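Local coordinates for ferric uptake regulation protein (Pseudomonas aeruginosa, PDB 1MZB), which probably represses iron-uptake genes by binding DNA as a metal-loaded dimer, at residues Val4-Leu9 with Pro19-Leu24; His91-Asp96 with Asn127-Val132. One frame throughout, in Å; residues are numbered along the deposited sequence.

Contact 1. Residues Val4-Leu9 with Pro19-Leu24; sequences VENSEL and PRVKIL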
ATOM      1  N   VAL A   4       0.700  -5.178 -20.402  1.00 47.58           N
ATOM      2  CA  VAL A   4      -0.013  -4.664 -19.243  1.00 46.02           C
ATOM      3  C   VAL A   4      -0.199  -3.164 -19.353  1.00 45.14           C
ATOM      4  O   VAL A   4      -1.217  -2.633 -18.921  1.00 43.47           O
ATOM      5  CB  VAL A   4       0.741  -5.012 -17.922  1.00 45.16           C
ATOM      6  CG1 VAL A   4       0.196  -4.188 -16.753  1.00 41.81           C
ATOM      7  CG2 VAL A   4       0.582  -6.483 -17.632  1.00 44.86           C
ATOM      8  N   GLU A   5       0.786  -2.478 -19.926  1.00 44.97           N
ATOM      9  CA  GLU A   5       0.695  -1.027 -20.085  1.00 47.47           C
ATOM     10  C   GLU A   5      -0.418  -0.685 -21.059  1.00 47.23           C
ATOM     11  O   GLU A   5      -1.150   0.278 -20.868  1.00 47.22           O
ATOM     12  CB  GLU A   5       2.015  -0.440 -20.609  1.00 49.53           C
ATOM     13  CG  GLU A   5       3.153  -0.433 -19.599  1.00 52.81           C
ATOM     14  CD  GLU A   5       3.901  -1.744 -19.553  1.00 56.46           C
ATOM     15  OE1 GLU A   5       3.257  -2.785 -19.779  1.00 59.32           O
ATOM     16  OE2 GLU A   5       5.129  -1.746 -19.284  1.00 57.82           O
ATOM     17  N   ASN A   6      -0.545  -1.481 -22.116  1.00 47.39           N
ATOM     18  CA  ASN A   6      -1.591  -1.236 -23.102  1.00 48.03           C
ATOM     19  C   ASN A   6      -2.964  -1.323 -22.463  1.00 46.10           C
ATOM     20  O   ASN A   6      -3.812  -0.480 -22.711  1.00 46.09           O
ATOM     21  CB  ASN A   6      -1.482  -2.243 -24.246  1.00 49.75           C
ATOM     22  CG  ASN A   6      -0.270  -1.995 -25.120  1.00 51.98           C
ATOM     23  OD1 ASN A   6       0.668  -1.286 -24.730  1.00 55.57           O
ATOM     24  ND2 ASN A   6      -0.273  -2.590 -26.310  1.00 51.70           N
ATOM     25  N   SER A   7      -3.176  -2.339 -21.632  1.00 45.18           N
ATOM     26  CA  SER A   7      -4.460  -2.506 -20.973  1.00 44.71           C
ATOM     27  C   SER A   7      -4.730  -1.330 -20.054  1.00 44.51           C
ATOM     28  O   SER A   7      -5.836  -0.799 -20.028  1.00 43.16           O
ATOM     29  CB  SER A   7      -4.507  -3.812 -20.169  1.00 48.01           C
ATOM     30  OG  SER A   7      -4.214  -4.919 -21.007  1.00 52.00           O
ATOM     31  N   GLU A   8      -3.711  -0.899 -19.313  1.00 43.37           N
ATOM     32  CA  GLU A   8      -3.904   0.224 -18.405  1.00 43.82           C
ATOM     33  C   GLU A   8      -4.336   1.469 -19.147  1.00 42.14           C
ATOM     34  O   GLU A   8      -5.243   2.177 -18.713  1.00 43.37           O
ATOM     35  CB  GLU A   8      -2.617   0.498 -17.637  1.00 45.19           C
ATOM     36  CG  GLU A   8      -2.260  -0.621 -16.694  1.00 49.84           C
ATOM     37  CD  GLU A   8      -1.048  -0.283 -15.861  1.00 51.65           C
ATOM     38  OE1 GLU A   8       0.031  -0.113 -16.456  1.00 52.62           O
ATOM     39  OE2 GLU A   8      -1.188  -0.178 -14.624  1.00 54.65           O
ATOM     40  N   LEU A   9      -3.687   1.730 -20.275  1.00 42.22           N
ATOM     41  CA  LEU A   9      -4.007   2.892 -21.091  1.00 43.21           C
ATOM     42  C   LEU A   9      -5.413   2.806 -21.690  1.00 44.67           C
ATOM     43  O   LEU A   9      -6.149   3.791 -21.702  1.00 45.23           O
ATOM     44  CB  LEU A   9      -2.968   3.052 -22.206  1.00 41.77           C
ATOM     45  CG  LEU A   9      -1.564   3.507 -21.785  1.00 41.48           C
ATOM     46  CD1 LEU A   9      -0.654   3.558 -23.010  1.00 41.97           C
ATOM     47  CD2 LEU A   9      -1.639   4.911 -21.137  1.00 41.39           C
ATOM     48  N   PRO A  19       4.963   7.706 -26.636  1.00 43.31           N
ATOM     49  CA  PRO A  19       5.283   8.560 -25.485  1.00 42.19           C
ATOM     50  C   PRO A  19       4.526   8.134 -24.233  1.00 39.60           C
ATOM     51  O   PRO A  19       5.079   8.159 -23.134  1.00 40.85           O
ATOM     52  CB  PRO A  19       4.886   9.959 -25.972  1.00 41.52           C
ATOM     53  CG  PRO A  19       5.103   9.852 -27.487  1.00 43.67           C
ATOM     54  CD  PRO A  19       4.473   8.510 -27.766  1.00 43.57           C
ATOM     55  N   ARG A  20       3.271   7.736 -24.399  1.00 38.62           N
ATOM     56  CA  ARG A  20       2.477   7.322 -23.250  1.00 38.44           C
ATOM     57  C   ARG A  20       3.035   6.051 -22.628  1.00 38.50           C
ATOM     58  O   ARG A  20       3.089   5.909 -21.407  1.00 36.52           O
ATOM     59  CB  ARG A  20       1.001   7.163 -23.639  1.00 39.35           C
ATOM     60  CG  ARG A  20       0.299   8.482 -23.841  1.00 38.25           C
ATOM     61  CD  ARG A  20      -1.133   8.340 -24.343  1.00 40.91           C
ATOM     62  NE  ARG A  20      -1.708   9.663 -24.562  1.00 42.39           N
ATOM     63  CZ  ARG A  20      -2.842   9.921 -25.213  1.00 47.78           C
ATOM     64  NH1 ARG A  20      -3.579   8.942 -25.741  1.00 48.46           N
ATOM     65  NH2 ARG A  20      -3.241  11.180 -25.343  1.00 50.75           N
ATOM     66  N   VAL A  21       3.495   5.121 -23.459  1.00 38.19           N
ATOM     67  CA  VAL A  21       4.064   3.899 -22.923  1.00 37.08           C
ATOM     68  C   VAL A  21       5.395   4.110 -22.207  1.00 35.70           C
ATOM     69  O   VAL A  21       5.615   3.586 -21.101  1.00 36.70           O
ATOM     70  CB  VAL A  21       4.241   2.838 -24.050  1.00 38.75           C
ATOM     71  CG1 VAL A  21       5.114   1.689 -23.548  1.00 40.68           C
ATOM     72  CG2 VAL A  21       2.882   2.336 -24.475  1.00 39.59           C
ATOM     73  N   LYS A  22       6.290   4.895 -22.802  1.00 34.55           N
ATOM     74  CA  LYS A  22       7.570   5.124 -22.168  1.00 34.00           C
ATOM     75  C   LYS A  22       7.452   5.853 -20.813  1.00 32.52           C
ATOM     76  O   LYS A  22       8.156   5.530 -19.860  1.00 32.84           O
ATOM     77  CB  LYS A  22       8.500   5.877 -23.119  1.00 37.65           C
ATOM     78  CG  LYS A  22       9.098   4.950 -24.192  1.00 41.12           C
ATOM     79  CD  LYS A  22      10.009   5.676 -25.173  1.00 48.34           C
ATOM     80  CE  LYS A  22      10.624   4.660 -26.167  1.00 49.41           C
ATOM     81  NZ  LYS A  22      11.050   3.417 -25.441  1.00 53.00           N
ATOM     82  N   ILE A  23       6.553   6.823 -20.732  1.00 33.87           N
ATOM     83  CA  ILE A  23       6.390   7.560 -19.473  1.00 32.52           C
ATOM     84  C   ILE A  23       5.800   6.668 -18.375  1.00 32.78           C
ATOM     85  O   ILE A  23       6.240   6.695 -17.217  1.00 31.31           O
ATOM     86  CB  ILE A  23       5.547   8.825 -19.732  1.00 32.88           C
ATOM     87  CG1 ILE A  23       6.368   9.761 -20.633  1.00 33.83           C
ATOM     88  CG2 ILE A  23       5.142   9.476 -18.389  1.00 31.45           C
ATOM     89  CD1 ILE A  23       5.619  10.942 -21.226  1.00 33.40           C
ATOM     90  N   LEU A  24       4.820   5.850 -18.731  1.00 32.35           N
ATOM     91  CA  LEU A  24       4.256   4.941 -17.760  1.00 32.63           C
ATOM     92  C   LEU A  24       5.331   3.946 -17.264  1.00 31.83           C
ATOM     93  O   LEU A  24       5.347   3.568 -16.097  1.00 31.02           O
ATOM     94  CB  LEU A  24       3.074   4.195 -18.384  1.00 35.38           C
ATOM     95  CG  LEU A  24       2.190   3.420 -17.409  1.00 38.71           C
ATOM     96  CD1 LEU A  24       1.551   4.376 -16.415  1.00 36.87           C
ATOM     97  CD2 LEU A  24       1.108   2.662 -18.200  1.00 40.61           C
TER
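The first two helices of the winged-helix DNA-binding domain of this Fur protein pack here, Leu9 of helix 4-11 lying against Arg20 and Val21 of helix 18-28. The segment axes approach to 10.3 Å at 110°, so the helices cross steeply and bury 293 Å² between them, both sides summed. One branch of Leu9 does the touching: its CD1 lies 4.0 Å from Val21 CG2 and equally far from the CB of Arg20, meeting Val21 at about a right angle and Arg20 at its root. Beyond that root the arginine chain runs extended out of the contact, and its guanidinium group hydrogen-bonds to Lys15 O through NH1 and to Gln62 OE1 through NE. Leu24 closes the other end of the patch. The CG of Leu24 stands anti to the backbone N (chi1 -168°), which carries Leu24 CD2 across to helix 4-11, 4.0 Å from the CG of Glu5 and 3.4 Å from Glu8 OE1. The CB and CG of Glu5 lie along this methyl, and the bend at its second torsion (chi2 85°) turns the carboxylate away from it. The other carboxylate oxygen of Glu8, OE2, forms a salt bridge with Lys110 of the second subunit. Phe63 of helix 53-66 touches both Leu9 and Leu24, joining the patch to a third helix. Between the two segments the contacts are made mainly by methyl and methylene groups; van der Waals packing therefore holds these helices together here, while the charge of Glu8 is probably balanced across the dimer interface.

Contact 2. Residues His91-Asp96 with Asn127-Val132; sequences HMVCVD and NLVLYV. With ZN (zinc ion), chain C.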
ATOM      1  N   HIS A  91       0.626  10.670   3.305  1.00 27.23           N
ATOM      2  CA  HIS A  91       2.016  11.127   3.405  1.00 24.33           C
ATOM      3  C   HIS A  91       2.338  12.007   4.577  1.00 27.30           C
ATOM      4  O   HIS A  91       1.511  12.814   4.993  1.00 25.55           O
ATOM      5  CB  HIS A  91       2.384  11.954   2.131  1.00 24.71           C
ATOM      6  CG  HIS A  91       2.210  11.234   0.830  1.00 25.88           C
ATOM      7  ND1 HIS A  91       0.980  11.076   0.237  1.00 25.90           N
ATOM      8  CD2 HIS A  91       3.143  10.608   0.077  1.00 25.07           C
ATOM      9  CE1 HIS A  91       1.195  10.362  -0.845  1.00 28.00           C
ATOM     10  NE2 HIS A  91       2.469  10.061  -0.981  1.00 23.88           N
ATOM     11  N   MET A  92       3.553  11.846   5.104  1.00 26.32           N
ATOM     12  CA  MET A  92       4.072  12.751   6.111  1.00 26.87           C
ATOM     13  C   MET A  92       5.114  13.578   5.309  1.00 26.81           C
ATOM     14  O   MET A  92       5.841  13.034   4.457  1.00 28.83           O
ATOM     15  CB  MET A  92       4.797  11.995   7.226  1.00 27.07           C
ATOM     16  CG  MET A  92       3.836  11.496   8.264  1.00 33.04           C
ATOM     17  SD  MET A  92       4.669  10.477   9.434  1.00 38.01           S
ATOM     18  CE  MET A  92       5.886  11.501   9.941  1.00 38.28           C
ATOM     19  N   VAL A  93       5.134  14.887   5.526  1.00 26.97           N
ATOM     20  CA  VAL A  93       6.100  15.738   4.817  1.00 27.06           C
ATOM     21  C   VAL A  93       6.894  16.527   5.863  1.00 27.09           C
ATOM     22  O   VAL A  93       6.305  17.199   6.718  1.00 25.66           O
ATOM     23  CB  VAL A  93       5.370  16.724   3.890  1.00 26.99           C
ATOM     24  CG1 VAL A  93       6.382  17.570   3.121  1.00 30.53           C
ATOM     25  CG2 VAL A  93       4.515  15.962   2.902  1.00 28.36           C
ATOM     26  N   CYS A  94       8.220  16.433   5.794  1.00 29.08           N
ATOM     27  CA  CYS A  94       9.116  17.143   6.713  1.00 30.75           C
ATOM     28  C   CYS A  94       9.154  18.567   6.197  1.00 29.34           C
ATOM     29  O   CYS A  94       9.703  18.835   5.134  1.00 28.82           O
ATOM     30  CB  CYS A  94      10.506  16.522   6.667  1.00 32.69           C
ATOM     31  SG  CYS A  94      10.501  14.895   7.389  1.00 42.12           S
ATOM     32  N   VAL A  95       8.562  19.481   6.957  1.00 26.78           N
ATOM     33  CA  VAL A  95       8.461  20.844   6.501  1.00 30.04           C
ATOM     34  C   VAL A  95       9.784  21.513   6.256  1.00 28.80           C
ATOM     35  O   VAL A  95       9.920  22.275   5.317  1.00 30.08           O
ATOM     36  CB  VAL A  95       7.636  21.735   7.471  1.00 29.84           C
ATOM     37  CG1 VAL A  95       6.251  21.136   7.704  1.00 31.99           C
ATOM     38  CG2 VAL A  95       8.361  21.904   8.779  1.00 32.77           C
ATOM     39  N   ASP A  96      10.770  21.202   7.083  1.00 29.40           N
ATOM     40  CA  ASP A  96      12.049  21.875   6.936  1.00 31.07           C
ATOM     41  C   ASP A  96      12.927  21.378   5.797  1.00 30.78           C
ATOM     42  O   ASP A  96      13.686  22.144   5.209  1.00 29.60           O
ATOM     43  CB  ASP A  96      12.795  21.796   8.279  1.00 32.67           C
ATOM     44  CG  ASP A  96      12.099  22.598   9.371  1.00 35.61           C
ATOM     45  OD1 ASP A  96      11.445  23.611   9.041  1.00 38.97           O
ATOM     46  OD2 ASP A  96      12.205  22.227  10.569  1.00 42.06           O
ATOM     47  N   ASN A 127      -7.535  12.551   0.729  1.00 25.48           N
ATOM     48  CA  ASN A 127      -6.152  13.002   0.790  1.00 28.36           C
ATOM     49  C   ASN A 127      -5.795  13.363   2.215  1.00 25.39           C
ATOM     50  O   ASN A 127      -6.480  14.174   2.850  1.00 27.48           O
ATOM     51  CB  ASN A 127      -5.953  14.229  -0.089  1.00 31.36           C
ATOM     52  CG  ASN A 127      -4.518  14.676  -0.105  1.00 36.09           C
ATOM     53  OD1 ASN A 127      -4.213  15.801   0.249  1.00 43.35           O
ATOM     54  ND2 ASN A 127      -3.626  13.781  -0.513  1.00 38.67           N
ATOM     55  N   LEU A 128      -4.732  12.771   2.731  1.00 26.89           N
ATOM     56  CA  LEU A 128      -4.295  13.093   4.092  1.00 25.05           C
ATOM     57  C   LEU A 128      -2.798  13.403   4.060  1.00 24.53           C
ATOM     58  O   LEU A 128      -2.001  12.580   3.600  1.00 24.46           O
ATOM     59  CB  LEU A 128      -4.537  11.914   5.063  1.00 26.07           C
ATOM     60  CG  LEU A 128      -3.942  12.158   6.461  1.00 27.52           C
ATOM     61  CD1 LEU A 128      -4.643  13.353   7.185  1.00 28.75           C
ATOM     62  CD2 LEU A 128      -4.117  10.860   7.312  1.00 33.32           C
ATOM     63  N   VAL A 129      -2.425  14.608   4.475  1.00 22.93           N
ATOM     64  CA  VAL A 129      -0.987  14.940   4.520  1.00 23.93           C
ATOM     65  C   VAL A 129      -0.695  15.424   5.923  1.00 23.56           C
ATOM     66  O   VAL A 129      -1.423  16.275   6.459  1.00 24.86           O
ATOM     67  CB  VAL A 129      -0.636  16.062   3.495  1.00 25.38           C
ATOM     68  CG1 VAL A 129       0.885  16.445   3.619  1.00 22.82           C
ATOM     69  CG2 VAL A 129      -0.957  15.599   2.093  1.00 29.15           C
ATOM     70  N   LEU A 130       0.357  14.882   6.543  1.00 24.37           N
ATOM     71  CA  LEU A 130       0.705  15.313   7.885  1.00 25.45           C
ATOM     72  C   LEU A 130       2.030  16.061   7.753  1.00 25.78           C
ATOM     73  O   LEU A 130       2.989  15.492   7.271  1.00 28.85           O
ATOM     74  CB  LEU A 130       0.882  14.099   8.807  1.00 24.83           C
ATOM     75  CG  LEU A 130      -0.386  13.245   8.947  1.00 25.24           C
ATOM     76  CD1 LEU A 130      -0.098  12.088   9.907  1.00 27.00           C
ATOM     77  CD2 LEU A 130      -1.533  14.104   9.435  1.00 25.48           C
ATOM     78  N   TYR A 131       2.053  17.338   8.125  1.00 24.67           N
ATOM     79  CA  TYR A 131       3.281  18.112   8.011  1.00 26.39           C
ATOM     80  C   TYR A 131       3.971  17.956   9.335  1.00 27.22           C
ATOM     81  O   TYR A 131       3.368  18.195  10.369  1.00 30.63           O
ATOM     82  CB  TYR A 131       2.987  19.582   7.704  1.00 25.54           C
ATOM     83  CG  TYR A 131       2.321  19.751   6.343  1.00 26.53           C
ATOM     84  CD1 TYR A 131       3.080  19.767   5.166  1.00 29.21           C
ATOM     85  CD2 TYR A 131       0.931  19.840   6.240  1.00 27.84           C
ATOM     86  CE1 TYR A 131       2.467  19.875   3.910  1.00 28.48           C
ATOM     87  CE2 TYR A 131       0.303  19.944   4.965  1.00 28.97           C
ATOM     88  CZ  TYR A 131       1.090  19.964   3.829  1.00 29.91           C
ATOM     89  OH  TYR A 131       0.496  20.097   2.593  1.00 36.19           O
ATOM     90  N   VAL A 132       5.238  17.564   9.290  1.00 28.70           N
ATOM     91  CA  VAL A 132       5.947  17.282  10.533  1.00 27.51           C
ATOM     92  C   VAL A 132       7.335  17.889  10.660  1.00 29.33           C
ATOM     93  O   VAL A 132       7.915  18.397   9.700  1.00 28.68           O
ATOM     94  CB  VAL A 132       6.051  15.773  10.722  1.00 25.73           C
ATOM     95  CG1 VAL A 132       4.625  15.138  10.764  1.00 26.34           C
ATOM     96  CG2 VAL A 132       6.904  15.163   9.587  1.00 25.81           C
TER
HETATM   97 ZN    ZN C 202       3.393   8.820  -2.312  1.00 31.30          ZN
HETATM   98  O   HOH W   1      -1.232  12.414   0.679  1.00 35.31           O
HETATM   99  O   HOH W   2      10.983  18.697   8.755  1.00 48.60           O
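Chi1 of -57° sets CG of His91 anti to its carbonyl carbon and turns the imidazole to zinc, while chi1 of 177° in Val129, its bridge partner on the same face of the parallel strand pair, directs CG1 toward Val93. Strands 90-94 and 129-132 form part of the mixed sheet in the C-terminal, dimerisation domain of Fur proteins. Their backbones are laced by alternating bonds: Leu130 N donates to His91 O at 2.8 Å, Leu130 O accepts from Val93 N, and Val132 N donates to Val93 O. The ladder runs one step past the strand, where Val95 N reaches Val132 O at 3.0 Å. On the His91 side of the sheet, Val93 CG2 meets Val129 CG1 at 3.7 Å, and that same Val129 methyl sits over one face of the Tyr131 ring, offset toward its rim. Val95 CG1 comes against the root of this tyrosine, 3.6 Å from Tyr131 CB. Across the sheet, Met92 bends at its last torsion (chi3 55°), and its CE lies 3.8 Å from Val132 CG2. His34, Glu82 and Glu102 complete the zinc site of His91. While NE2 binds this zinc at 2.0 Å, His91 ND1 donates in the ring plane to a water 2.6 Å away, which in turn donates to Leu128 O.

From the N terminus, helix 4-11 leads through a short connection into helix 18-28, and contact 1 closes that loop of nine residues between its segments. The chain then passes through helices 37-46 and 53-66 and strands 69-72 and 80-83 before contact 2 begins. Contact 2 closes a longer loop, which holds strand 100-103 and helix 106-117 and brings strand 129-132 beside strand 90-94. The two loops follow in series, neither nesting nor crossing. Their centres lie 30 Å apart on opposite sides of the chain's centre: contact 1 ties helices of the DNA-binding domain, contact 2 strands of the dimerisation domain, and the zinc ligands His34 and Glu82 come from the chain between them.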